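Local coordinates for hypothetical protein (Legionella pneumophila subsp. pneumophila, PDB 4KH9), which is of unknown function but has three domains, two of them related to the E-set clan, and binds calcium, at residues L20-L25 with A319-P324; S262-S267 with K358-Y363; R294-S299 with I352-L357. All coordinates share one frame; numbering follows the deposited sequence.

Contact 1: L20-L25 with A319-P324; sequences LSRENL and AQWLEP
An edge strand that begins antiparallel to strand 312-322 of the C-terminal domain starts here with Leu25 and Ala319, and from the loop before it Arg22 stacks on Trp321. Leu25 and Ala319 form a hydrogen-bonded pair: Leu25 N donates to Ala319 O at 2.8 Å and Ala319 N returns the bond to Leu25 O, both nearly straight. Upstream the regular pairing stops, and a water accepts from Trp321 N and donates to Arg22 O. Beyond it the Arg22 guanidinium, in the conformer described, one of two, lies flat on one face of the indole, its plane tilted only 10° from the ring; CZ sits 4.0 Å from the centroid of the Trp321 six-membered ring, a cation-pi stack, while CD makes a CH-pi contact over the five-membered ring. A bend at chi2 (103°) lays the arginine chain alongside the tryptophan. At the ring edge Leu20 CB comes within 4.1 Å of Trp321 CZ3. Trp321 NE1 donates to Glu323 OE2 at 3.0 Å, the oxygen lying in the indole plane, which helps to hold the ring's rotation. That oxygen is 4.2 Å from Arg22 NH2, though no N-H points at it; its charge may favour this stacked conformer.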
ATOM      1  N   LEU A  20     -19.035  14.631  10.994  1.00 46.00           N
ATOM      2  CA  LEU A  20     -19.550  13.282  11.248  1.00 44.17           C
ATOM      3  C   LEU A  20     -20.865  13.305  12.021  1.00 44.49           C
ATOM      4  O   LEU A  20     -21.139  14.215  12.804  1.00 42.94           O
ATOM      5  CB  LEU A  20     -18.521  12.409  11.997  1.00 43.14           C
ATOM      6  CG  LEU A  20     -17.214  12.094  11.258  1.00 46.10           C
ATOM      7  CD1 LEU A  20     -16.212  11.465  12.198  1.00 44.77           C
ATOM      8  CD2 LEU A  20     -17.456  11.203  10.043  1.00 49.01           C
ATOM      9  N   SER A  21     -21.663  12.273  11.802  1.00 41.01           N
ATOM     10  CA  SER A  21     -22.940  12.101  12.476  1.00 40.11           C
ATOM     11  C   SER A  21     -22.764  11.989  13.989  1.00 44.04           C
ATOM     12  O   SER A  21     -21.777  11.403  14.475  1.00 43.94           O
ATOM     13  CB  SER A  21     -23.657  10.872  11.944  1.00 40.15           C
ATOM     14  OG  SER A  21     -24.744  10.596  12.803  1.00 42.23           O
ATOM     15  N   ARG A  22     -23.734  12.546  14.728  0.50 39.26           N
ATOM     16  CA  ARG A  22     -23.807  12.549  16.182  0.50 38.15           C
ATOM     17  C   ARG A  22     -24.907  11.587  16.648  0.50 41.45           C
ATOM     18  O   ARG A  22     -25.229  11.530  17.836  0.50 41.57           O
ATOM     19  CB  ARG A  22     -24.074  13.982  16.681  0.50 39.18           C
ATOM     20  CG  ARG A  22     -22.956  14.600  17.503  0.50 49.86           C
ATOM     21  CD  ARG A  22     -22.133  15.611  16.735  0.50 57.56           C
ATOM     22  NE  ARG A  22     -21.389  16.480  17.651  0.50 67.09           N
ATOM     23  CZ  ARG A  22     -20.464  17.360  17.277  0.50 83.02           C
ATOM     24  NH1 ARG A  22     -20.136  17.487  15.995  0.50 73.13           N
ATOM     25  NH2 ARG A  22     -19.846  18.107  18.182  0.50 67.27           N
ATOM     26  N   GLU A  23     -25.470  10.813  15.710  1.00 38.50           N
ATOM     27  CA  GLU A  23     -26.537   9.868  16.003  1.00 39.94           C
ATOM     28  C   GLU A  23     -26.011   8.644  16.728  1.00 45.26           C
ATOM     29  O   GLU A  23     -25.022   8.040  16.309  1.00 44.67           O
ATOM     30  CB  GLU A  23     -27.254   9.445  14.720  1.00 41.36           C
ATOM     31  CG  GLU A  23     -28.659   8.935  14.976  1.00 53.41           C
ATOM     32  CD  GLU A  23     -29.503   8.693  13.743  1.00 80.90           C
ATOM     33  OE1 GLU A  23     -28.924   8.388  12.675  1.00 69.38           O
ATOM     34  OE2 GLU A  23     -30.749   8.707  13.874  1.00 85.30           O
ATOM     35  N   ASN A  24     -26.686   8.281  17.819  1.00 43.34           N
ATOM     36  CA  ASN A  24     -26.363   7.078  18.569  1.00 44.14           C
ATOM     37  C   ASN A  24     -27.140   5.947  17.904  1.00 47.94           C
ATOM     38  O   ASN A  24     -28.369   5.937  17.979  1.00 48.75           O
ATOM     39  CB  ASN A  24     -26.692   7.249  20.072  1.00 46.28           C
ATOM     40  CG  ASN A  24     -26.217   6.116  20.945  1.00 63.71           C
ATOM     41  OD1 ASN A  24     -26.253   4.946  20.573  1.00 51.39           O
ATOM     42  ND2 ASN A  24     -25.823   6.430  22.160  1.00 65.46           N
ATOM     43  N   LEU A  25     -26.442   5.053  17.185  1.00 42.62           N
ATOM     44  CA  LEU A  25     -27.094   3.974  16.449  1.00 42.59           C
ATOM     45  C   LEU A  25     -26.586   2.609  16.817  1.00 44.23           C
ATOM     46  O   LEU A  25     -25.381   2.392  16.965  1.00 45.23           O
ATOM     47  CB  LEU A  25     -26.911   4.157  14.933  1.00 43.17           C
ATOM     48  CG  LEU A  25     -27.524   5.402  14.332  1.00 50.50           C
ATOM     49  CD1 LEU A  25     -26.818   5.788  13.035  1.00 51.36           C
ATOM     50  CD2 LEU A  25     -29.044   5.265  14.178  1.00 53.41           C
ATOM     51  N   ALA A 319     -22.570   2.602  17.194  1.00 33.74           N
ATOM     52  CA  ALA A 319     -21.883   3.785  16.651  1.00 32.08           C
ATOM     53  C   ALA A 319     -22.431   5.048  17.308  1.00 38.78           C
ATOM     54  O   ALA A 319     -23.642   5.238  17.377  1.00 41.14           O
ATOM     55  CB  ALA A 319     -22.046   3.847  15.135  1.00 32.20           C
ATOM     56  N   GLN A 320     -21.545   5.873  17.868  1.00 36.66           N
ATOM     57  CA  GLN A 320     -21.932   7.120  18.521  1.00 36.58           C
ATOM     58  C   GLN A 320     -20.797   8.136  18.477  1.00 39.91           C
ATOM     59  O   GLN A 320     -19.665   7.789  18.140  1.00 38.61           O
ATOM     60  CB  GLN A 320     -22.400   6.897  19.976  1.00 38.57           C
ATOM     61  CG  GLN A 320     -21.474   6.132  20.901  1.00 50.16           C
ATOM     62  CD  GLN A 320     -22.223   5.785  22.162  1.00 67.75           C
ATOM     63  OE1 GLN A 320     -22.786   4.686  22.299  1.00 64.98           O
ATOM     64  NE2 GLN A 320     -22.291   6.723  23.094  1.00 55.05           N
ATOM     65  N   TRP A 321     -21.131   9.406  18.773  1.00 36.25           N
ATOM     66  CA  TRP A 321     -20.169  10.496  18.867  1.00 35.73           C
ATOM     67  C   TRP A 321     -19.568  10.468  20.256  1.00 40.82           C
ATOM     68  O   TRP A 321     -20.336  10.422  21.229  1.00 40.47           O
ATOM     69  CB  TRP A 321     -20.823  11.850  18.587  1.00 33.93           C
ATOM     70  CG  TRP A 321     -19.874  12.995  18.770  1.00 33.82           C
ATOM     71  CD1 TRP A 321     -19.680  13.745  19.901  1.00 36.81           C
ATOM     72  CD2 TRP A 321     -18.959  13.504  17.785  1.00 32.82           C
ATOM     73  NE1 TRP A 321     -18.691  14.679  19.684  1.00 35.76           N
ATOM     74  CE2 TRP A 321     -18.233  14.555  18.393  1.00 36.53           C
ATOM     75  CE3 TRP A 321     -18.735  13.215  16.425  1.00 33.43           C
ATOM     76  CZ2 TRP A 321     -17.250  15.270  17.711  1.00 35.95           C
ATOM     77  CZ3 TRP A 321     -17.766  13.928  15.746  1.00 35.31           C
ATOM     78  CH2 TRP A 321     -17.045  14.958  16.380  1.00 36.35           C
ATOM     79  N   LEU A 322     -18.212  10.487  20.367  1.00 34.87           N
ATOM     80  CA  LEU A 322     -17.582  10.450  21.689  1.00 34.01           C
ATOM     81  C   LEU A 322     -16.577  11.590  21.847  1.00 39.78           C
ATOM     82  O   LEU A 322     -15.682  11.753  21.023  1.00 38.23           O
ATOM     83  CB  LEU A 322     -16.882   9.088  21.957  1.00 32.57           C
ATOM     84  CG  LEU A 322     -17.735   7.806  21.912  1.00 35.30           C
ATOM     85  CD1 LEU A 322     -16.863   6.568  21.849  1.00 33.68           C
ATOM     86  CD2 LEU A 322     -18.712   7.719  23.083  1.00 38.60           C
ATOM     87  N   GLU A 323     -16.720  12.366  22.921  1.00 39.46           N
ATOM     88  CA  GLU A 323     -15.784  13.443  23.252  1.00 38.97           C
ATOM     89  C   GLU A 323     -14.585  12.839  23.985  1.00 44.25           C
ATOM     90  O   GLU A 323     -14.731  11.720  24.512  1.00 42.33           O
ATOM     91  CB  GLU A 323     -16.486  14.513  24.131  1.00 40.62           C
ATOM     92  CG  GLU A 323     -17.498  15.385  23.411  1.00 47.07           C
ATOM     93  CD  GLU A 323     -16.926  16.409  22.450  1.00 56.21           C
ATOM     94  OE1 GLU A 323     -15.789  16.882  22.679  1.00 57.95           O
ATOM     95  OE2 GLU A 323     -17.643  16.778  21.495  1.00 53.35           O
ATOM     96  N   PRO A 324     -13.415  13.539  24.111  1.00 42.09           N
ATOM     97  CA  PRO A 324     -12.303  12.964  24.898  1.00 40.83           C
ATOM     98  C   PRO A 324     -12.741  12.606  26.331  1.00 43.69           C
ATOM     99  O   PRO A 324     -13.543  13.319  26.927  1.00 43.58           O
ATOM    100  CB  PRO A 324     -11.265  14.078  24.899  1.00 42.43           C
ATOM    101  CG  PRO A 324     -11.576  14.887  23.687  1.00 46.96           C
ATOM    102  CD  PRO A 324     -13.056  14.873  23.577  1.00 43.18           C
TER
HETATM  103  O   HOH W   1     -23.699  10.012  19.459  1.00 37.04           O

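Contact 2: S262-S267 with K358-Y363; sequences SYSIPS and KTVYQY
Ser262 opens the contact with its hydroxyl, the OG anti to the backbone N (chi1 178°) and accepting from Lys358 NZ at 2.8 Å; the ammonium has a second, weak bond to Asn237. The lysine reaches it by bending at chi2 and then running extended, which carries CD past Tyr263 O at 3.8 Å. At Ser264 the methylene rests on the root of the same chain, CB to Lys358 CB 3.6 Å, while OG gives only a weak bond to Thr359 O at 3.4 Å; its stronger partner is Gln174. Ile265 turns its carbonyl oxygen to the Val360 methyl CG1, 3.3 Å away, and takes a bond from Ser267 N across the inverse gamma turn centred on Pro266. Ser267 OG then meets the same methyl at 3.5 Å, with its hydrogen bond going to Asp353. Val360 and Tyr361 form a classic beta bulge facing Leu351. The last strand of the central domain, running into the link to the C-terminal domain, crosses strand 358-363 at 53°. Between these segments every hydrogen bond involves a side chain: a lysine ammonium bonded to a serine hydroxyl at one end, and at the other a valine methyl buried against polar oxygens.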
ATOM      1  N   SER A 262      -1.621  -0.298   5.938  1.00 34.19           N
ATOM      2  CA  SER A 262      -2.553   0.626   6.596  1.00 34.55           C
ATOM      3  C   SER A 262      -1.930   1.164   7.868  1.00 37.21           C
ATOM      4  O   SER A 262      -1.190   0.450   8.544  1.00 36.75           O
ATOM      5  CB  SER A 262      -3.870  -0.092   6.900  1.00 38.72           C
ATOM      6  OG  SER A 262      -4.762   0.770   7.579  1.00 43.41           O
ATOM      7  N   TYR A 263      -2.269   2.403   8.231  1.00 33.53           N
ATOM      8  CA  TYR A 263      -1.729   3.022   9.445  1.00 32.50           C
ATOM      9  C   TYR A 263      -2.816   3.810  10.193  1.00 37.66           C
ATOM     10  O   TYR A 263      -3.571   4.523   9.547  1.00 36.99           O
ATOM     11  CB  TYR A 263      -0.555   3.943   9.078  1.00 31.31           C
ATOM     12  CG  TYR A 263      -0.018   4.776  10.222  1.00 31.21           C
ATOM     13  CD1 TYR A 263       0.827   4.223  11.169  1.00 31.14           C
ATOM     14  CD2 TYR A 263      -0.380   6.116  10.368  1.00 32.63           C
ATOM     15  CE1 TYR A 263       1.337   4.985  12.216  1.00 29.81           C
ATOM     16  CE2 TYR A 263       0.136   6.896  11.408  1.00 34.20           C
ATOM     17  CZ  TYR A 263       0.995   6.318  12.330  1.00 36.34           C
ATOM     18  OH  TYR A 263       1.498   7.038  13.375  1.00 36.16           O
ATOM     19  N   SER A 264      -2.854   3.742  11.545  1.00 34.28           N
ATOM     20  CA  SER A 264      -3.825   4.554  12.292  1.00 34.72           C
ATOM     21  C   SER A 264      -3.225   5.139  13.584  1.00 38.18           C
ATOM     22  O   SER A 264      -2.208   4.674  14.087  1.00 36.98           O
ATOM     23  CB  SER A 264      -5.077   3.745  12.627  1.00 37.47           C
ATOM     24  OG  SER A 264      -4.812   2.704  13.552  1.00 37.36           O
ATOM     25  N   ILE A 265      -3.884   6.149  14.111  1.00 35.28           N
ATOM     26  CA  ILE A 265      -3.562   6.770  15.388  1.00 35.22           C
ATOM     27  C   ILE A 265      -4.480   6.106  16.444  1.00 39.65           C
ATOM     28  O   ILE A 265      -5.680   5.997  16.193  1.00 38.79           O
ATOM     29  CB  ILE A 265      -3.727   8.300  15.297  1.00 38.47           C
ATOM     30  CG1 ILE A 265      -2.661   8.904  14.346  1.00 40.56           C
ATOM     31  CG2 ILE A 265      -3.662   8.970  16.671  1.00 38.71           C
ATOM     32  CD1 ILE A 265      -3.223   9.937  13.467  1.00 51.79           C
ATOM     33  N   PRO A 266      -3.954   5.615  17.579  1.00 37.36           N
ATOM     34  CA  PRO A 266      -4.832   4.952  18.572  1.00 36.43           C
ATOM     35  C   PRO A 266      -5.658   5.998  19.334  1.00 38.72           C
ATOM     36  O   PRO A 266      -5.416   6.266  20.510  1.00 37.04           O
ATOM     37  CB  PRO A 266      -3.831   4.214  19.467  1.00 38.55           C
ATOM     38  CG  PRO A 266      -2.569   5.024  19.395  1.00 43.69           C
ATOM     39  CD  PRO A 266      -2.531   5.608  18.011  1.00 39.99           C
ATOM     40  N   SER A 267      -6.628   6.616  18.629  1.00 34.13           N
ATOM     41  CA  SER A 267      -7.492   7.721  19.102  1.00 32.17           C
ATOM     42  C   SER A 267      -8.433   7.306  20.230  1.00 36.04           C
ATOM     43  O   SER A 267      -8.990   8.171  20.905  1.00 36.67           O
ATOM     44  CB  SER A 267      -8.312   8.261  17.944  1.00 30.46           C
ATOM     45  OG  SER A 267      -8.887   7.209  17.181  1.00 34.00           O
ATOM     46  N   LYS A 358     -10.485   3.916  10.011  1.00 33.81           N
ATOM     47  CA  LYS A 358      -9.575   2.866  10.448  1.00 32.00           C
ATOM     48  C   LYS A 358     -10.058   2.228  11.752  1.00 34.61           C
ATOM     49  O   LYS A 358     -10.691   2.895  12.590  1.00 31.22           O
ATOM     50  CB  LYS A 358      -8.140   3.427  10.671  1.00 33.49           C
ATOM     51  CG  LYS A 358      -7.442   4.049   9.474  1.00 37.97           C
ATOM     52  CD  LYS A 358      -6.887   3.025   8.487  1.00 39.69           C
ATOM     53  CE  LYS A 358      -6.491   3.679   7.181  1.00 37.54           C
ATOM     54  NZ  LYS A 358      -6.207   2.665   6.141  1.00 46.00           N
ATOM     55  N   THR A 359      -9.721   0.940  11.932  1.00 32.54           N
ATOM     56  CA  THR A 359      -9.890   0.213  13.194  1.00 32.26           C
ATOM     57  C   THR A 359      -8.776   0.761  14.078  1.00 37.57           C
ATOM     58  O   THR A 359      -7.614   0.755  13.641  1.00 40.10           O
ATOM     59  CB  THR A 359      -9.849  -1.312  12.950  1.00 39.38           C
ATOM     60  OG1 THR A 359     -10.979  -1.664  12.175  1.00 33.91           O
ATOM     61  CG2 THR A 359      -9.883  -2.120  14.229  1.00 39.78           C
ATOM     62  N   VAL A 360      -9.110   1.334  15.251  1.00 31.83           N
ATOM     63  CA  VAL A 360      -8.071   1.940  16.101  1.00 29.48           C
ATOM     64  C   VAL A 360      -7.717   1.027  17.293  1.00 33.93           C
ATOM     65  O   VAL A 360      -6.631   1.167  17.878  1.00 34.17           O
ATOM     66  CB  VAL A 360      -8.430   3.366  16.550  1.00 32.33           C
ATOM     67  CG1 VAL A 360      -8.438   4.297  15.341  1.00 31.31           C
ATOM     68  CG2 VAL A 360      -9.773   3.429  17.303  1.00 32.00           C
ATOM     69  N   TYR A 361      -8.596   0.059  17.582  1.00 30.34           N
ATOM     70  CA  TYR A 361      -8.431  -0.930  18.638  1.00 30.57           C
ATOM     71  C   TYR A 361      -9.110  -2.204  18.229  1.00 37.06           C
ATOM     72  O   TYR A 361     -10.242  -2.176  17.755  1.00 36.31           O
ATOM     73  CB  TYR A 361      -8.976  -0.454  20.003  1.00 31.61           C
ATOM     74  CG  TYR A 361      -8.643  -1.393  21.151  1.00 33.62           C
ATOM     75  CD1 TYR A 361      -9.378  -2.559  21.364  1.00 35.46           C
ATOM     76  CD2 TYR A 361      -7.561  -1.146  21.986  1.00 35.18           C
ATOM     77  CE1 TYR A 361      -9.023  -3.472  22.356  1.00 36.71           C
ATOM     78  CE2 TYR A 361      -7.218  -2.038  23.012  1.00 37.29           C
ATOM     79  CZ  TYR A 361      -7.955  -3.200  23.192  1.00 44.37           C
ATOM     80  OH  TYR A 361      -7.640  -4.098  24.186  1.00 43.62           O
ATOM     81  N   GLN A 362      -8.419  -3.336  18.419  1.00 36.43           N
ATOM     82  CA  GLN A 362      -9.034  -4.622  18.152  1.00 37.48           C
ATOM     83  C   GLN A 362      -8.482  -5.687  19.074  1.00 42.54           C
ATOM     84  O   GLN A 362      -7.289  -5.714  19.386  1.00 42.31           O
ATOM     85  CB  GLN A 362      -8.906  -5.058  16.688  1.00 38.66           C
ATOM     86  CG  GLN A 362      -7.502  -5.047  16.091  1.00 56.40           C
ATOM     87  CD  GLN A 362      -7.554  -5.023  14.584  1.00 74.05           C
ATOM     88  OE1 GLN A 362      -8.270  -5.807  13.946  1.00 68.65           O
ATOM     89  NE2 GLN A 362      -6.783  -4.120  13.986  1.00 64.04           N
ATOM     90  N   TYR A 363      -9.387  -6.541  19.520  1.00 40.28           N
ATOM     91  CA  TYR A 363      -9.124  -7.728  20.301  1.00 40.78           C
ATOM     92  C   TYR A 363      -9.769  -8.879  19.538  1.00 46.83           C
ATOM     93  O   TYR A 363     -10.990  -8.977  19.511  1.00 44.79           O
ATOM     94  CB  TYR A 363      -9.626  -7.578  21.746  1.00 43.20           C
ATOM     95  CG  TYR A 363      -9.225  -8.753  22.602  1.00 48.52           C
ATOM     96  CD1 TYR A 363      -7.890  -8.987  22.915  1.00 51.70           C
ATOM     97  CD2 TYR A 363     -10.173  -9.658  23.064  1.00 50.53           C
ATOM     98  CE1 TYR A 363      -7.510 -10.084  23.685  1.00 55.75           C
ATOM     99  CE2 TYR A 363      -9.806 -10.752  23.842  1.00 52.97           C
ATOM    100  CZ  TYR A 363      -8.475 -10.952  24.165  1.00 63.98           C
ATOM    101  OH  TYR A 363      -8.109 -12.046  24.910  1.00 70.35           O
TER

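Contact 3: R294-S299 with I352-L357; sequences RYALQS and IDYGQL
The ring of Tyr354 has Arg294 O near its plane, at the edge, and Ala296 CB approaching obliquely, 3.4 Å from CE2. Arg294 CG lies 3.8 Å from Tyr354 CD2 as the extended arginine chain passes the ring at a slant, the guanidinium turned 29° from the ring plane and its NH1 bonded to Glu23 O and Ser21 O. The ring of Tyr295 is likewise met at an angle: Asp353 CB stands 3.7 Å from CE1, and ring and carboxylate planes are 42° apart. With CG anti to the carbonyl carbon (chi1 -63°), Tyr295 leans across the strand boundary toward that aspartate, its hydroxyl bonded to Thr291 O. Between the Tyr354-Ala296 and Tyr295-Asp353 groups, on opposite faces of the sheet, the backbones pair antiparallel. Ala296 and Ile352 form the hydrogen-bonded pair, with Ile352 N to Ala296 O at 2.8 Å and Ala296 N to Ile352 O at 2.9 Å; Tyr295 and Asp353 are the non-hydrogen-bonded pair. Tyr354 N extends the pattern to Arg294 O as the chain leaves the strand. There Asp353 OD1 accepts from Gly355 N in an Asx turn, and OD2 takes Gln356 NE2 at 3.0 Å, besides bonds with Tyr12 and Ser267. Strand 293-302 thus lies between 312-322, reached through Tyr295 and Gln320, and 345-353, while Leu297 faces Leu329 and Phe331 of strand 325-333 in the other sheet.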
ATOM      1  N   ARG A 294     -16.507  10.224  15.749  1.00 31.56           N
ATOM      2  CA  ARG A 294     -17.524   9.180  15.694  1.00 31.09           C
ATOM      3  C   ARG A 294     -16.820   7.834  15.710  1.00 31.75           C
ATOM      4  O   ARG A 294     -15.931   7.565  14.898  1.00 29.36           O
ATOM      5  CB  ARG A 294     -18.437   9.340  14.470  1.00 33.30           C
ATOM      6  CG  ARG A 294     -19.570   8.328  14.464  1.00 34.34           C
ATOM      7  CD  ARG A 294     -20.504   8.566  13.298  1.00 34.51           C
ATOM      8  NE  ARG A 294     -21.643   7.656  13.359  1.00 34.18           N
ATOM      9  CZ  ARG A 294     -22.668   7.761  14.199  1.00 39.26           C
ATOM     10  NH1 ARG A 294     -22.700   8.731  15.104  1.00 33.37           N
ATOM     11  NH2 ARG A 294     -23.646   6.871  14.171  1.00 33.08           N
ATOM     12  N   TYR A 295     -17.223   6.983  16.642  1.00 28.50           N
ATOM     13  CA  TYR A 295     -16.624   5.665  16.808  1.00 27.51           C
ATOM     14  C   TYR A 295     -17.670   4.572  16.728  1.00 33.79           C
ATOM     15  O   TYR A 295     -18.829   4.772  17.142  1.00 31.86           O
ATOM     16  CB  TYR A 295     -15.912   5.572  18.167  1.00 28.03           C
ATOM     17  CG  TYR A 295     -14.753   6.526  18.322  1.00 29.05           C
ATOM     18  CD1 TYR A 295     -13.467   6.159  17.941  1.00 30.11           C
ATOM     19  CD2 TYR A 295     -14.930   7.779  18.895  1.00 30.02           C
ATOM     20  CE1 TYR A 295     -12.390   7.040  18.080  1.00 30.51           C
ATOM     21  CE2 TYR A 295     -13.856   8.659  19.064  1.00 31.10           C
ATOM     22  CZ  TYR A 295     -12.582   8.276  18.671  1.00 36.60           C
ATOM     23  OH  TYR A 295     -11.523   9.149  18.782  1.00 33.65           O
ATOM     24  N   ALA A 296     -17.259   3.398  16.233  1.00 30.56           N
ATOM     25  CA  ALA A 296     -18.159   2.256  16.188  1.00 30.34           C
ATOM     26  C   ALA A 296     -17.537   1.098  16.882  1.00 34.03           C
ATOM     27  O   ALA A 296     -16.399   0.733  16.601  1.00 34.18           O
ATOM     28  CB  ALA A 296     -18.516   1.884  14.758  1.00 31.42           C
ATOM     29  N   LEU A 297     -18.269   0.532  17.816  1.00 33.00           N
ATOM     30  CA  LEU A 297     -17.864  -0.674  18.509  1.00 34.89           C
ATOM     31  C   LEU A 297     -18.556  -1.840  17.852  1.00 39.73           C
ATOM     32  O   LEU A 297     -19.783  -1.898  17.869  1.00 40.54           O
ATOM     33  CB  LEU A 297     -18.210  -0.573  19.988  1.00 36.57           C
ATOM     34  CG  LEU A 297     -17.996  -1.831  20.824  1.00 43.51           C
ATOM     35  CD1 LEU A 297     -16.517  -2.264  20.828  1.00 44.57           C
ATOM     36  CD2 LEU A 297     -18.509  -1.621  22.211  1.00 46.28           C
ATOM     37  N   GLN A 298     -17.782  -2.767  17.271  1.00 35.98           N
ATOM     38  CA  GLN A 298     -18.323  -3.936  16.583  1.00 34.79           C
ATOM     39  C   GLN A 298     -17.915  -5.207  17.294  1.00 40.00           C
ATOM     40  O   GLN A 298     -16.760  -5.329  17.687  1.00 39.44           O
ATOM     41  CB  GLN A 298     -17.822  -3.965  15.143  1.00 34.71           C
ATOM     42  CG  GLN A 298     -18.740  -4.716  14.207  1.00 47.17           C
ATOM     43  CD  GLN A 298     -18.141  -4.826  12.832  1.00 57.02           C
ATOM     44  OE1 GLN A 298     -17.657  -5.893  12.431  1.00 46.73           O
ATOM     45  NE2 GLN A 298     -18.185  -3.733  12.078  1.00 41.05           N
ATOM     46  N   SER A 299     -18.863  -6.154  17.440  1.00 38.84           N
ATOM     47  CA  SER A 299     -18.659  -7.452  18.092  1.00 38.98           C
ATOM     48  C   SER A 299     -19.435  -8.546  17.377  1.00 42.34           C
ATOM     49  O   SER A 299     -20.432  -8.260  16.721  1.00 41.72           O
ATOM     50  CB  SER A 299     -19.087  -7.392  19.548  1.00 42.93           C
ATOM     51  OG  SER A 299     -18.619  -8.532  20.261  1.00 50.92           O
ATOM     52  N   ILE A 352     -13.811   1.219  15.616  1.00 30.39           N
ATOM     53  CA  ILE A 352     -13.524   1.972  14.391  1.00 29.83           C
ATOM     54  C   ILE A 352     -13.641   3.453  14.673  1.00 33.13           C
ATOM     55  O   ILE A 352     -14.595   3.867  15.316  1.00 34.47           O
ATOM     56  CB  ILE A 352     -14.476   1.557  13.207  1.00 32.42           C
ATOM     57  CG1 ILE A 352     -14.341   0.058  12.879  1.00 34.51           C
ATOM     58  CG2 ILE A 352     -14.204   2.395  11.924  1.00 32.37           C
ATOM     59  CD1 ILE A 352     -15.413  -0.530  11.983  1.00 38.52           C
ATOM     60  N   ASP A 353     -12.734   4.237  14.125  1.00 29.82           N
ATOM     61  CA  ASP A 353     -12.775   5.699  14.166  1.00 29.64           C
ATOM     62  C   ASP A 353     -13.194   6.142  12.783  1.00 32.90           C
ATOM     63  O   ASP A 353     -12.401   6.019  11.861  1.00 30.98           O
ATOM     64  CB  ASP A 353     -11.414   6.293  14.591  1.00 30.07           C
ATOM     65  CG  ASP A 353     -11.321   7.811  14.622  1.00 35.37           C
ATOM     66  OD1 ASP A 353     -12.286   8.485  14.177  1.00 36.41           O
ATOM     67  OD2 ASP A 353     -10.312   8.328  15.131  1.00 38.82           O
ATOM     68  N   TYR A 354     -14.420   6.685  12.627  1.00 32.50           N
ATOM     69  CA  TYR A 354     -14.901   7.121  11.315  1.00 33.75           C
ATOM     70  C   TYR A 354     -14.200   8.377  10.826  1.00 38.68           C
ATOM     71  O   TYR A 354     -14.253   8.656   9.627  1.00 38.36           O
ATOM     72  CB  TYR A 354     -16.405   7.335  11.317  1.00 36.44           C
ATOM     73  CG  TYR A 354     -17.165   6.028  11.319  1.00 39.85           C
ATOM     74  CD1 TYR A 354     -17.266   5.261  10.165  1.00 43.00           C
ATOM     75  CD2 TYR A 354     -17.838   5.594  12.450  1.00 41.97           C
ATOM     76  CE1 TYR A 354     -18.004   4.083  10.142  1.00 46.45           C
ATOM     77  CE2 TYR A 354     -18.592   4.424  12.438  1.00 44.60           C
ATOM     78  CZ  TYR A 354     -18.654   3.657  11.287  1.00 53.87           C
ATOM     79  OH  TYR A 354     -19.380   2.492  11.264  1.00 53.89           O
ATOM     80  N   GLY A 355     -13.516   9.094  11.730  1.00 34.75           N
ATOM     81  CA  GLY A 355     -12.714  10.254  11.353  1.00 34.58           C
ATOM     82  C   GLY A 355     -11.494   9.815  10.567  1.00 39.17           C
ATOM     83  O   GLY A 355     -11.016  10.536   9.696  1.00 40.89           O
ATOM     84  N   GLN A 356     -10.997   8.603  10.857  1.00 34.34           N
ATOM     85  CA  GLN A 356      -9.832   8.009  10.209  1.00 32.85           C
ATOM     86  C   GLN A 356     -10.223   6.959   9.194  1.00 39.12           C
ATOM     87  O   GLN A 356      -9.430   6.665   8.302  1.00 40.46           O
ATOM     88  CB  GLN A 356      -8.917   7.357  11.258  1.00 32.59           C
ATOM     89  CG  GLN A 356      -8.133   8.353  12.101  1.00 37.67           C
ATOM     90  CD  GLN A 356      -7.180   7.623  12.992  1.00 43.72           C
ATOM     91  OE1 GLN A 356      -6.132   7.149  12.556  1.00 39.41           O
ATOM     92  NE2 GLN A 356      -7.553   7.445  14.243  1.00 31.05           N
ATOM     93  N   LEU A 357     -11.416   6.361   9.359  1.00 34.96           N
ATOM     94  CA  LEU A 357     -11.926   5.239   8.586  1.00 35.29           C
ATOM     95  C   LEU A 357     -10.934   4.084   8.759  1.00 39.37           C
ATOM     96  O   LEU A 357     -10.555   3.401   7.804  1.00 40.01           O
ATOM     97  CB  LEU A 357     -12.200   5.604   7.105  1.00 35.38           C
ATOM     98  CG  LEU A 357     -13.389   6.527   6.858  1.00 40.44           C
ATOM     99  CD1 LEU A 357     -13.337   7.119   5.460  1.00 41.49           C
ATOM    100  CD2 LEU A 357     -14.711   5.779   7.050  1.00 42.26           C
TER

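In the fold
From the N terminus, residues 20-25 meet 319-324 in contact 1, closing a loop that holds most of the N-terminal domain, all of the central one and part of the C-terminal one, and adding strand 25-29 to the edge of a C-terminal sheet. Contact 2 opens later, at 262-267, and closes after contact 1 has ended, at 358-363, so the two cross. Contact 3, joining 294-299 to 352-357, also crosses contact 1 but nests inside the loop of contact 2. In the five-stranded sheet, contact 1 uses strand 312-322 and contact 3 its neighbour 293-302, and Arg294 NH1 joins them through Ser21 O and Glu23 O. Asp353 and Ser267 join contact 3 to contact 2, at the junction with the central domain.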